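Side-chain contacts in CYCLIN domain-containing protein (Chaetomium thermophilum, PDB 6Z3U), which probably acts as the regulatory cyclin subunit of a cyclin-dependent serine/threonine kinase within the CAK complex: residues A[91-94]-A[95-98]; A[133-136]-A[137-140]. All coordinates share one frame; numbering follows the deposited sequence.

Contact 1: A[91-94]-A[95-98]; sequences TFYT and AELL
One turn of an alpha-helix in the cyclin fold, within helix 83-103, brings Y93 and E96 together as an i to i+3 pair and illustrates how a carboxylate oxygen can sit at an aromatic edge. The two side chains lie next to each other and head the same way. Carboxylate oxygen OE1 of E96 sits near the plane of the Y93 ring, 3.4 Å from CD1 of Y93 and 3.5 Å from its CE1. It thus meets the ring at its edge, whose slightly positive hydrogens probably suit a negative oxygen; the carboxylate plane is turned 63° from the ring plane. E96 reaches that point with CG opposite its backbone N (chi1 -173°) and an extended chain beyond.

Over one face of the same ring hangs CD2 of F92, 3.8 Å above its plane. The tyrosine is also held at its far end, since OH hydrogen-bonds NE of R354 and, weakly, OE1 of Q133.

Underneath runs the regular i to i+4 ladder, with E96 N to F92 O at 3.1 Å and L97 N to Y93 O at 2.8 Å. Other flanks of the helix are apolar: L97 packs on A115 and F118 of helix 108-124, and F92 and A95 touch W340. T94 closes its own hydroxyl onto the preceding turn, OG1 bonding V90 O, whereas its carbonyl O accepts the amide N of L98 at 3.1 Å.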
ATOM      1  N   THR A  91       6.627 -17.143 -18.355  1.00 51.90           N
ATOM      2  CA  THR A  91       5.304 -16.921 -18.926  1.00 46.75           C
ATOM      3  C   THR A  91       4.387 -18.106 -18.654  1.00 46.72           C
ATOM      4  O   THR A  91       3.205 -17.925 -18.339  1.00 47.39           O
ATOM      5  CB  THR A  91       5.423 -16.666 -20.429  1.00 48.99           C
ATOM      6  OG1 THR A  91       6.386 -15.630 -20.661  1.00 51.04           O
ATOM      7  CG2 THR A  91       4.086 -16.243 -21.014  1.00 52.28           C
ATOM      8  N   PHE A  92       4.914 -19.325 -18.767  1.00 47.58           N
ATOM      9  CA  PHE A  92       4.102 -20.510 -18.514  1.00 55.72           C
ATOM     10  C   PHE A  92       3.630 -20.546 -17.065  1.00 49.06           C
ATOM     11  O   PHE A  92       2.454 -20.812 -16.789  1.00 54.60           O
ATOM     12  CB  PHE A  92       4.900 -21.770 -18.860  1.00 49.27           C
ATOM     13  CG  PHE A  92       4.264 -23.045 -18.383  1.00 49.97           C
ATOM     14  CD1 PHE A  92       3.201 -23.608 -19.070  1.00 58.44           C
ATOM     15  CD2 PHE A  92       4.739 -23.691 -17.253  1.00 60.08           C
ATOM     16  CE1 PHE A  92       2.617 -24.783 -18.634  1.00 61.58           C
ATOM     17  CE2 PHE A  92       4.158 -24.866 -16.812  1.00 59.29           C
ATOM     18  CZ  PHE A  92       3.096 -25.413 -17.504  1.00 60.35           C
ATOM     19  N   TYR A  93       4.534 -20.273 -16.124  1.00 54.73           N
ATOM     20  CA  TYR A  93       4.183 -20.335 -14.711  1.00 51.99           C
ATOM     21  C   TYR A  93       3.401 -19.114 -14.248  1.00 53.31           C
ATOM     22  O   TYR A  93       2.700 -19.196 -13.233  1.00 56.18           O
ATOM     23  CB  TYR A  93       5.449 -20.504 -13.867  1.00 47.24           C
ATOM     24  CG  TYR A  93       6.004 -21.912 -13.917  1.00 44.44           C
ATOM     25  CD1 TYR A  93       5.310 -22.971 -13.345  1.00 53.30           C
ATOM     26  CD2 TYR A  93       7.214 -22.185 -14.543  1.00 47.81           C
ATOM     27  CE1 TYR A  93       5.805 -24.261 -13.394  1.00 55.97           C
ATOM     28  CE2 TYR A  93       7.719 -23.475 -14.595  1.00 45.23           C
ATOM     29  CZ  TYR A  93       7.009 -24.508 -14.017  1.00 45.19           C
ATOM     30  OH  TYR A  93       7.496 -25.795 -14.058  1.00 46.59           O
ATOM     31  N   THR A  94       3.501 -17.988 -14.956  1.00 52.30           N
ATOM     32  CA  THR A  94       2.619 -16.862 -14.661  1.00 49.58           C
ATOM     33  C   THR A  94       1.173 -17.203 -15.006  1.00 54.91           C
ATOM     34  O   THR A  94       0.245 -16.781 -14.307  1.00 46.87           O
ATOM     35  CB  THR A  94       3.071 -15.616 -15.426  1.00 50.18           C
ATOM     36  OG1 THR A  94       4.447 -15.343 -15.135  1.00 53.53           O
ATOM     37  CG2 THR A  94       2.230 -14.409 -15.030  1.00 50.83           C
ATOM     38  N   ALA A  95       0.964 -17.955 -16.089  1.00 58.75           N
ATOM     39  CA  ALA A  95      -0.384 -18.399 -16.426  1.00 49.73           C
ATOM     40  C   ALA A  95      -0.882 -19.433 -15.426  1.00 43.04           C
ATOM     41  O   ALA A  95      -2.059 -19.424 -15.051  1.00 42.79           O
ATOM     42  CB  ALA A  95      -0.409 -18.966 -17.845  1.00 57.88           C
ATOM     43  N   GLU A  96      -0.001 -20.337 -14.989  1.00 45.59           N
ATOM     44  CA  GLU A  96      -0.387 -21.309 -13.971  1.00 49.23           C
ATOM     45  C   GLU A  96      -0.696 -20.613 -12.652  1.00 46.47           C
ATOM     46  O   GLU A  96      -1.618 -21.013 -11.931  1.00 46.23           O
ATOM     47  CB  GLU A  96       0.723 -22.344 -13.788  1.00 54.12           C
ATOM     48  CG  GLU A  96       0.353 -23.500 -12.867  1.00 53.67           C
ATOM     49  CD  GLU A  96       1.390 -24.608 -12.873  1.00 51.99           C
ATOM     50  OE1 GLU A  96       2.463 -24.428 -12.260  1.00 56.75           O
ATOM     51  OE2 GLU A  96       1.134 -25.660 -13.497  1.00 54.57           O
ATOM     52  N   LEU A  97       0.069 -19.572 -12.322  1.00 49.42           N
ATOM     53  CA  LEU A  97      -0.211 -18.791 -11.122  1.00 43.04           C
ATOM     54  C   LEU A  97      -1.614 -18.202 -11.176  1.00 55.02           C
ATOM     55  O   LEU A  97      -2.376 -18.294 -10.206  1.00 58.10           O
ATOM     56  CB  LEU A  97       0.841 -17.689 -10.972  1.00 39.39           C
ATOM     57  CG  LEU A  97       0.754 -16.777  -9.750  1.00 34.43           C
ATOM     58  CD1 LEU A  97       2.143 -16.318  -9.338  1.00 33.79           C
ATOM     59  CD2 LEU A  97      -0.130 -15.572 -10.028  1.00 39.33           C
ATOM     60  N   LEU A  98      -1.977 -17.597 -12.311  1.00 60.26           N
ATOM     61  CA  LEU A  98      -3.312 -17.027 -12.457  1.00 48.18           C
ATOM     62  C   LEU A  98      -4.382 -18.106 -12.348  1.00 39.35           C
ATOM     63  O   LEU A  98      -5.390 -17.931 -11.653  1.00 41.31           O
ATOM     64  CB  LEU A  98      -3.423 -16.291 -13.792  1.00 47.35           C
ATOM     65  CG  LEU A  98      -2.567 -15.035 -13.963  1.00 41.47           C
ATOM     66  CD1 LEU A  98      -2.719 -14.471 -15.366  1.00 48.02           C
ATOM     67  CD2 LEU A  98      -2.939 -13.991 -12.931  1.00 44.19           C
TER

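Contact 2: A[133-136]-A[137-140]; sequences QEML and LVAL
M135 and V138 pack one turn apart on helix 132-146, an alpha-helix of the cyclin fold, and belong to a buried part that differs sharply from the polar start of the segment. The methionine chain is bent at chi2 (-61°) and again at the sulfur, which carries CE back alongside the valine to lie 3.8 Å from CG2 of V138. On another side of the helix, L136 and L140 form an i to i+4 pair, CD2 of L136 standing 4.1 Å from CD1 of L140. Helix 108-124 meets M135, A139 and L140, while L136 packs on L97 of helix 83-103.

The partly exposed residues are Q133 and E134, whose CB atoms point away from 137-140 and whose side chains add little contact to it. Buried L137, touching F160, lies between them round the helix. E134 commits its charge to a salt bridge between OE2 and NH1 of R162.

Its backbone stays engaged. E134 O takes the N of V138 at 3.2 Å and, through a weak bond bent to 121°, the N of L137 as well. Further on, A139 N reaches M135 O at 2.9 Å, and the last bond of the turn, L140 N to L136 O, is weak at 3.4 Å.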
ATOM      1  N   GLN A 133       8.457 -23.354  -9.564  1.00 48.73           N
ATOM      2  CA  GLN A 133       7.300 -24.097  -9.083  1.00 46.09           C
ATOM      3  C   GLN A 133       6.923 -23.671  -7.671  1.00 38.53           C
ATOM      4  O   GLN A 133       5.740 -23.667  -7.314  1.00 36.73           O
ATOM      5  CB  GLN A 133       7.591 -25.599  -9.123  1.00 52.02           C
ATOM      6  CG  GLN A 133       6.369 -26.478  -8.933  1.00 58.26           C
ATOM      7  CD  GLN A 133       5.582 -26.654 -10.218  1.00 57.40           C
ATOM      8  OE1 GLN A 133       6.136 -27.032 -11.252  1.00 54.74           O
ATOM      9  NE2 GLN A 133       4.285 -26.371 -10.162  1.00 60.51           N
ATOM     10  N   GLU A 134       7.914 -23.307  -6.856  1.00 43.04           N
ATOM     11  CA  GLU A 134       7.685 -22.874  -5.484  1.00 43.74           C
ATOM     12  C   GLU A 134       7.399 -21.377  -5.397  1.00 41.87           C
ATOM     13  O   GLU A 134       6.455 -20.962  -4.719  1.00 44.25           O
ATOM     14  CB  GLU A 134       8.893 -23.231  -4.613  1.00 53.15           C
ATOM     15  CG  GLU A 134       9.197 -24.724  -4.543  1.00 45.63           C
ATOM     16  CD  GLU A 134       8.075 -25.520  -3.899  1.00 48.04           C
ATOM     17  OE1 GLU A 134       7.200 -26.020  -4.638  1.00 54.96           O
ATOM     18  OE2 GLU A 134       8.058 -25.626  -2.654  1.00 51.76           O
ATOM     19  N   MET A 135       8.210 -20.556  -6.070  1.00 39.10           N
ATOM     20  CA  MET A 135       7.976 -19.117  -6.059  1.00 36.32           C
ATOM     21  C   MET A 135       6.580 -18.762  -6.552  1.00 36.59           C
ATOM     22  O   MET A 135       6.067 -17.691  -6.210  1.00 41.18           O
ATOM     23  CB  MET A 135       9.022 -18.406  -6.921  1.00 42.09           C
ATOM     24  CG  MET A 135      10.452 -18.506  -6.399  1.00 39.81           C
ATOM     25  SD  MET A 135      10.698 -17.770  -4.768  1.00 45.19           S
ATOM     26  CE  MET A 135      10.497 -19.209  -3.723  1.00 43.37           C
ATOM     27  N   LEU A 136       5.954 -19.633  -7.344  1.00 38.39           N
ATOM     28  CA  LEU A 136       4.582 -19.392  -7.777  1.00 38.18           C
ATOM     29  C   LEU A 136       3.649 -19.279  -6.577  1.00 35.66           C
ATOM     30  O   LEU A 136       2.853 -18.338  -6.479  1.00 39.24           O
ATOM     31  CB  LEU A 136       4.135 -20.515  -8.717  1.00 38.27           C
ATOM     32  CG  LEU A 136       2.717 -20.467  -9.286  1.00 35.89           C
ATOM     33  CD1 LEU A 136       2.655 -21.290 -10.563  1.00 43.19           C
ATOM     34  CD2 LEU A 136       1.683 -20.968  -8.291  1.00 39.22           C
ATOM     35  N   LEU A 137       3.741 -20.231  -5.647  1.00 35.21           N
ATOM     36  CA  LEU A 137       2.901 -20.186  -4.456  1.00 37.96           C
ATOM     37  C   LEU A 137       3.278 -19.018  -3.555  1.00 43.41           C
ATOM     38  O   LEU A 137       2.405 -18.393  -2.940  1.00 45.80           O
ATOM     39  CB  LEU A 137       3.009 -21.506  -3.695  1.00 34.20           C
ATOM     40  CG  LEU A 137       2.139 -22.645  -4.225  1.00 39.76           C
ATOM     41  CD1 LEU A 137       2.586 -23.982  -3.658  1.00 45.48           C
ATOM     42  CD2 LEU A 137       0.683 -22.380  -3.885  1.00 47.11           C
ATOM     43  N   VAL A 138       4.573 -18.710  -3.457  1.00 47.56           N
ATOM     44  CA  VAL A 138       5.014 -17.611  -2.603  1.00 33.71           C
ATOM     45  C   VAL A 138       4.451 -16.287  -3.100  1.00 31.74           C
ATOM     46  O   VAL A 138       4.014 -15.444  -2.307  1.00 33.92           O
ATOM     47  CB  VAL A 138       6.553 -17.577  -2.536  1.00 34.61           C
ATOM     48  CG1 VAL A 138       7.018 -16.396  -1.708  1.00 30.31           C
ATOM     49  CG2 VAL A 138       7.090 -18.887  -1.969  1.00 47.54           C
ATOM     50  N   ALA A 139       4.447 -16.083  -4.419  1.00 32.83           N
ATOM     51  CA  ALA A 139       3.935 -14.832  -4.969  1.00 30.11           C
ATOM     52  C   ALA A 139       2.448 -14.662  -4.691  1.00 36.01           C
ATOM     53  O   ALA A 139       1.974 -13.532  -4.524  1.00 34.70           O
ATOM     54  CB  ALA A 139       4.202 -14.773  -6.473  1.00 32.41           C
ATOM     55  N   LEU A 140       1.696 -15.765  -4.648  1.00 40.97           N
ATOM     56  CA  LEU A 140       0.281 -15.680  -4.298  1.00 28.66           C
ATOM     57  C   LEU A 140       0.099 -15.385  -2.813  1.00 33.17           C
ATOM     58  O   LEU A 140      -0.753 -14.572  -2.436  1.00 39.34           O
ATOM     59  CB  LEU A 140      -0.429 -16.979  -4.675  1.00 33.39           C
ATOM     60  CG  LEU A 140      -0.840 -17.119  -6.142  1.00 31.00           C
ATOM     61  CD1 LEU A 140      -1.154 -18.567  -6.473  1.00 40.55           C
ATOM     62  CD2 LEU A 140      -2.034 -16.242  -6.450  1.00 32.46           C
TER

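How the contacts relate
Contact 1 precedes contact 2 along the chain, on helices 83-103 and 132-146, and their centres lie about 10 Å apart. Helix 108-124 comes between them in sequence and packs against both, F118 touching both L97 and A139. The two contacts also meet directly: CD1 of L136 packs 3.4 Å from O of Y93, and the amide NE2 of Q133 lies 3.4 Å from OE1 of E96. The interface thus mixes a leucine methyl set against backbone with a polar meeting of side chains. No other chain of the assembly touches either contact, so both serve the interior of the cyclin and not its interface with partner subunits.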